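Local coordinates for SusD homolog (Bacteroides thetaiotaomicron, PDB 3SGH), which probably binds sugars at the cell surface as a SusD-like outer membrane lipoprotein of the glycan-uptake type, at residues I155-N167 / K178-T190. Residues are numbered along the deposited sequence; the frame is centred on the assembly and turned at random.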
loop_
_atom_site.group_PDB
_atom_site.type_symbol
_atom_site.label_atom_id
_atom_site.label_comp_id
_atom_site.label_asym_id
_atom_site.label_seq_id
_atom_site.Cartn_x
_atom_site.Cartn_y
_atom_site.Cartn_z
ATOM N N ILE A 155 17.050 -6.096 11.638
ATOM C CA ILE A 155 16.638 -5.615 12.951
ATOM C C ILE A 155 17.740 -5.811 13.990
ATOM O O ILE A 155 17.999 -4.896 14.774
ATOM C CB ILE A 155 15.273 -6.248 13.425
ATOM C CG1 ILE A 155 14.136 -5.673 12.573
ATOM C CG2 ILE A 155 15.066 -6.033 14.906
ATOM C CD1 ILE A 155 12.779 -6.423 12.675
ATOM N N THR A 156 18.427 -6.950 13.959
ATOM C CA THR A 156 19.462 -7.191 14.975
ATOM C C THR A 156 20.591 -6.196 14.813
ATOM O O THR A 156 21.105 -5.647 15.792
ATOM C CB THR A 156 20.022 -8.589 14.861
ATOM O OG1 THR A 156 18.956 -9.525 15.073
ATOM C CG2 THR A 156 21.122 -8.823 15.918
ATOM N N ILE A 157 20.948 -5.930 13.564
ATOM C CA ILE A 157 22.018 -4.966 13.259
ATOM C C ILE A 157 21.644 -3.555 13.626
ATOM O O ILE A 157 22.430 -2.856 14.251
ATOM C CB ILE A 157 22.388 -4.982 11.760
ATOM C CG1 ILE A 157 23.033 -6.314 11.432
ATOM C CG2 ILE A 157 23.405 -3.859 11.447
ATOM C CD1 ILE A 157 23.163 -6.573 9.969
ATOM N N LEU A 158 20.447 -3.135 13.220
ATOM C CA LEU A 158 19.981 -1.768 13.497
ATOM C C LEU A 158 19.837 -1.514 15.018
ATOM O O LEU A 158 20.133 -0.411 15.484
ATOM C CB LEU A 158 18.658 -1.481 12.802
ATOM C CG LEU A 158 18.704 -1.426 11.267
ATOM C CD1 LEU A 158 17.292 -1.443 10.659
ATOM C CD2 LEU A 158 19.566 -0.189 10.806
ATOM N N LYS A 159 19.398 -2.530 15.771
ATOM C CA LYS A 159 19.175 -2.383 17.216
ATOM C C LYS A 159 20.474 -2.098 17.942
ATOM O O LYS A 159 20.519 -1.236 18.817
ATOM C CB LYS A 159 18.506 -3.630 17.815
ATOM C CG LYS A 159 18.096 -3.479 19.269
ATOM C CD LYS A 159 17.379 -4.732 19.845
ATOM C CE LYS A 159 17.340 -4.713 21.409
ATOM N NZ LYS A 159 17.289 -6.156 21.922
ATOM N N SER A 160 21.517 -2.816 17.574
ATOM C CA SER A 160 22.819 -2.549 18.119
ATOM C C SER A 160 23.357 -1.181 17.697
ATOM O O SER A 160 23.856 -0.387 18.538
ATOM C CB SER A 160 23.780 -3.652 17.659
ATOM O OG SER A 160 25.061 -3.357 18.143
ATOM N N ALA A 161 23.276 -0.899 16.401
ATOM C CA ALA A 161 23.747 0.360 15.852
ATOM C C ALA A 161 23.082 1.573 16.555
ATOM O O ALA A 161 23.746 2.578 16.833
ATOM C CB ALA A 161 23.493 0.388 14.315
ATOM N N ALA A 162 21.793 1.470 16.853
ATOM C CA ALA A 162 21.024 2.578 17.423
ATOM C C ALA A 162 21.580 3.054 18.802
ATOM O O ALA A 162 21.448 4.248 19.166
ATOM C CB ALA A 162 19.537 2.180 17.556
ATOM N N THR A 163 22.160 2.119 19.549
ATOM C CA THR A 163 22.696 2.414 20.911
ATOM C C THR A 163 23.855 3.419 20.842
ATOM O O THR A 163 24.155 4.102 21.853
ATOM C CB THR A 163 23.144 1.130 21.686
ATOM O OG1 THR A 163 24.285 0.522 21.054
ATOM C CG2 THR A 163 22.003 0.116 21.783
ATOM N N PHE A 164 24.500 3.543 19.663
ATOM C CA PHE A 164 25.694 4.396 19.534
ATOM C C PHE A 164 25.356 5.811 19.124
ATOM O O PHE A 164 26.252 6.661 19.121
ATOM C CB PHE A 164 26.709 3.782 18.557
ATOM C CG PHE A 164 27.245 2.480 19.015
ATOM C CD1 PHE A 164 28.277 2.432 19.945
ATOM C CD2 PHE A 164 26.717 1.299 18.554
ATOM C CE1 PHE A 164 28.777 1.210 20.380
ATOM C CE2 PHE A 164 27.212 0.092 18.986
ATOM C CZ PHE A 164 28.229 0.046 19.907
ATOM N N GLY A 165 24.082 6.084 18.806
ATOM C CA GLY A 165 23.669 7.374 18.281
ATOM C C GLY A 165 23.578 7.308 16.755
ATOM O O GLY A 165 23.832 6.248 16.164
ATOM N N VAL A 166 23.280 8.452 16.142
ATOM C CA VAL A 166 23.067 8.564 14.676
ATOM C C VAL A 166 24.265 8.022 13.899
ATOM O O VAL A 166 25.415 8.339 14.221
ATOM C CB VAL A 166 22.839 10.043 14.248
ATOM C CG1 VAL A 166 22.871 10.166 12.669
ATOM C CG2 VAL A 166 21.513 10.564 14.844
ATOM N N ASN A 167 23.986 7.226 12.877
ATOM C CA ASN A 167 25.037 6.521 12.140
ATOM C C ASN A 167 25.539 7.442 11.037
ATOM O O ASN A 167 24.746 7.928 10.204
ATOM C CB ASN A 167 24.492 5.232 11.576
ATOM C CG ASN A 167 25.552 4.399 10.908
ATOM O OD1 ASN A 167 25.867 4.600 9.740
ATOM N ND2 ASN A 167 26.148 3.477 11.674
ATOM N N LYS A 178 17.906 10.515 8.186
ATOM C CA LYS A 178 19.223 11.179 8.367
ATOM C C LYS A 178 20.198 10.336 9.203
ATOM O O LYS A 178 21.024 10.859 9.978
ATOM C CB LYS A 178 19.009 12.550 8.995
ATOM C CG LYS A 178 18.113 13.490 8.165
ATOM C CD LYS A 178 18.038 14.914 8.811
ATOM C CE LYS A 178 17.689 16.057 7.780
ATOM N NZ LYS A 178 16.340 15.892 7.104
ATOM N N GLY A 179 20.085 9.023 9.057
ATOM C CA GLY A 179 20.979 8.069 9.715
ATOM C C GLY A 179 20.596 7.595 11.083
ATOM O O GLY A 179 21.329 6.830 11.677
ATOM N N ASP A 180 19.451 8.046 11.590
ATOM C CA ASP A 180 18.987 7.653 12.893
ATOM C C ASP A 180 18.473 6.202 12.877
ATOM O O ASP A 180 17.326 5.931 12.456
ATOM C CB ASP A 180 17.915 8.617 13.378
ATOM C CG ASP A 180 17.498 8.354 14.819
ATOM O OD1 ASP A 180 17.689 7.222 15.378
ATOM O OD2 ASP A 180 16.952 9.297 15.425
ATOM N N CYS A 181 19.306 5.275 13.343
ATOM C CA CYS A 181 18.926 3.854 13.345
ATOM C C CYS A 181 17.821 3.499 14.323
ATOM O O CYS A 181 17.197 2.436 14.166
ATOM C CB CYS A 181 20.140 2.949 13.599
ATOM S SG CYS A 181 21.296 3.037 12.159
ATOM N N SER A 182 17.557 4.340 15.322
ATOM C CA SER A 182 16.395 4.098 16.178
ATOM C C SER A 182 15.098 4.302 15.402
ATOM O O SER A 182 14.137 3.605 15.644
ATOM C CB SER A 182 16.413 4.990 17.417
ATOM O OG SER A 182 17.495 4.612 18.240
ATOM N N LYS A 183 15.081 5.252 14.472
ATOM C CA LYS A 183 13.885 5.478 13.619
ATOM C C LYS A 183 13.749 4.326 12.628
ATOM O O LYS A 183 12.651 3.778 12.436
ATOM C CB LYS A 183 13.964 6.774 12.846
ATOM C CG LYS A 183 13.907 8.036 13.650
ATOM C CD LYS A 183 12.516 8.362 14.161
ATOM C CE LYS A 183 12.455 9.730 14.954
ATOM N NZ LYS A 183 12.642 10.950 14.104
ATOM N N TRP A 184 14.867 3.920 12.041
ATOM C CA TRP A 184 14.809 2.758 11.166
ATOM C C TRP A 184 14.377 1.479 11.897
ATOM O O TRP A 184 13.720 0.604 11.318
ATOM C CB TRP A 184 16.110 2.515 10.435
ATOM C CG TRP A 184 16.343 3.426 9.286
ATOM C CD1 TRP A 184 17.257 4.419 9.216
ATOM C CD2 TRP A 184 15.637 3.435 8.038
ATOM N NE1 TRP A 184 17.196 5.044 7.989
ATOM C CE2 TRP A 184 16.195 4.468 7.251
ATOM C CE3 TRP A 184 14.597 2.660 7.506
ATOM C CZ2 TRP A 184 15.751 4.746 5.968
ATOM C CZ3 TRP A 184 14.143 2.958 6.231
ATOM C CH2 TRP A 184 14.728 3.990 5.481
ATOM N N LEU A 185 14.724 1.362 13.168
ATOM C CA LEU A 185 14.364 0.141 13.916
ATOM C C LEU A 185 12.859 0.076 14.104
ATOM O O LEU A 185 12.269 -0.981 13.960
ATOM C CB LEU A 185 15.097 0.112 15.265
ATOM C CG LEU A 185 14.952 -1.183 16.084
ATOM C CD1 LEU A 185 15.595 -2.360 15.397
ATOM C CD2 LEU A 185 15.561 -0.967 17.526
ATOM N N LYS A 186 12.240 1.197 14.455
ATOM C CA LYS A 186 10.793 1.282 14.571
ATOM C C LYS A 186 10.137 1.011 13.231
ATOM O O LYS A 186 9.146 0.283 13.164
ATOM C CB LYS A 186 10.352 2.649 15.150
ATOM C CG LYS A 186 10.656 2.787 16.630
ATOM C CD LYS A 186 10.221 4.154 17.190
ATOM C CE LYS A 186 11.200 5.228 16.708
ATOM N NZ LYS A 186 11.385 6.434 17.587
ATOM N N PHE A 187 10.715 1.585 12.166
ATOM C CA PHE A 187 10.225 1.339 10.783
ATOM C C PHE A 187 10.258 -0.160 10.485
ATOM O O PHE A 187 9.250 -0.765 10.021
ATOM C CB PHE A 187 11.067 2.114 9.768
ATOM C CG PHE A 187 10.634 1.929 8.342
ATOM C CD1 PHE A 187 11.107 0.844 7.605
ATOM C CD2 PHE A 187 9.861 2.896 7.707
ATOM C CE1 PHE A 187 10.726 0.655 6.245
ATOM C CE2 PHE A 187 9.468 2.732 6.365
ATOM C CZ PHE A 187 9.915 1.595 5.624
ATOM N N ALA A 188 11.389 -0.779 10.786
ATOM C CA ALA A 188 11.573 -2.191 10.494
ATOM C C ALA A 188 10.579 -3.083 11.274
ATOM O O ALA A 188 10.019 -4.029 10.715
ATOM C CB ALA A 188 13.014 -2.621 10.737
ATOM N N ASN A 189 10.397 -2.804 12.557
ATOM C CA ASN A 189 9.420 -3.558 13.365
ATOM C C ASN A 189 7.993 -3.320 12.934
ATOM O O ASN A 189 7.172 -4.238 12.979
ATOM C CB ASN A 189 9.620 -3.274 14.856
ATOM C CG ASN A 189 10.788 -4.078 15.425
ATOM O OD1 ASN A 189 10.774 -5.300 15.384
ATOM N ND2 ASN A 189 11.802 -3.388 15.938
ATOM N N THR A 190 7.690 -2.118 12.452
ATOM C CA THR A 190 6.336 -1.818 12.015
ATOM C C THR A 190 6.073 -2.567 10.694
ATOM O O THR A 190 4.982 -3.090 10.461
ATOM C CB THR A 190 6.098 -0.305 11.835
ATOM O OG1 THR A 190 6.399 0.396 13.051
ATOM C CG2 THR A 190 4.658 -0.008 11.448
HETATM O O HOH W 1 19.967 6.214 17.327
HETATM O O HOH W 2 21.380 5.542 15.106
#
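Leu-185 meets Ile-155 and Leu-158 in an antiparallel helix pair, the end of helix 140-162 against the start of helix 181-198, part of this SusD-like alpha-alpha superhelix. The segment axes come within 8.4 Å at 150°. With its CG anti to the backbone N (chi1 -173°), Leu-185 swings both methyls at the other helix: CD1 lies 3.7 Å from Ile-155 CG2, the two side chains crossing nearly at a right angle, while CD2 rests on the aliphatic base of Lys-159. Ile-155 CG1 packs on Ala-188 CB at 3.7 Å, where a small residue suits the close approach, and its CD1 reaches the amide oxygen of Asn-189. An alanine at Ile-155 would keep none of these branches, which would probably open a gap beside Ala-188 and strip Leu-185 CD1 of a methyl partner. Leu-158 forks: CD1 faces Trp-184 CB and CD2 touches Cys-181 SG at 3.9 Å, a sulfur also met by Ala-161 CB and Asn-167 CB. Trp-184 turns its indole away, NE1 bonding to Asp-174, against helix 100-120.

Asn-167 N donates to Gly-179 O (2.9 Å, 168° at the hydrogen) from above the carbonyl plane. Gly-179 suits its place, where positive phi and the nearness of Asn-167 O disfavour a side chain. Asn-167 caps helix 168-171, OD1 accepting from Leu-170 N; Asp-180 caps helix 181-198, OD1 taking weak bonds from Ser-182 N and Lys-183 N. One water donates hydrogen bonds to Ala-162 O and Asp-180 OD1; a second accepts from Cys-181 N (2.7 Å) and donates a weak bond to Gly-165 O, linking the segments. The contact thus divides its chemistry: apolar between the helices, polar at their connected ends, where caps and water serve helix-start N-H groups and one direct bond joins the loops.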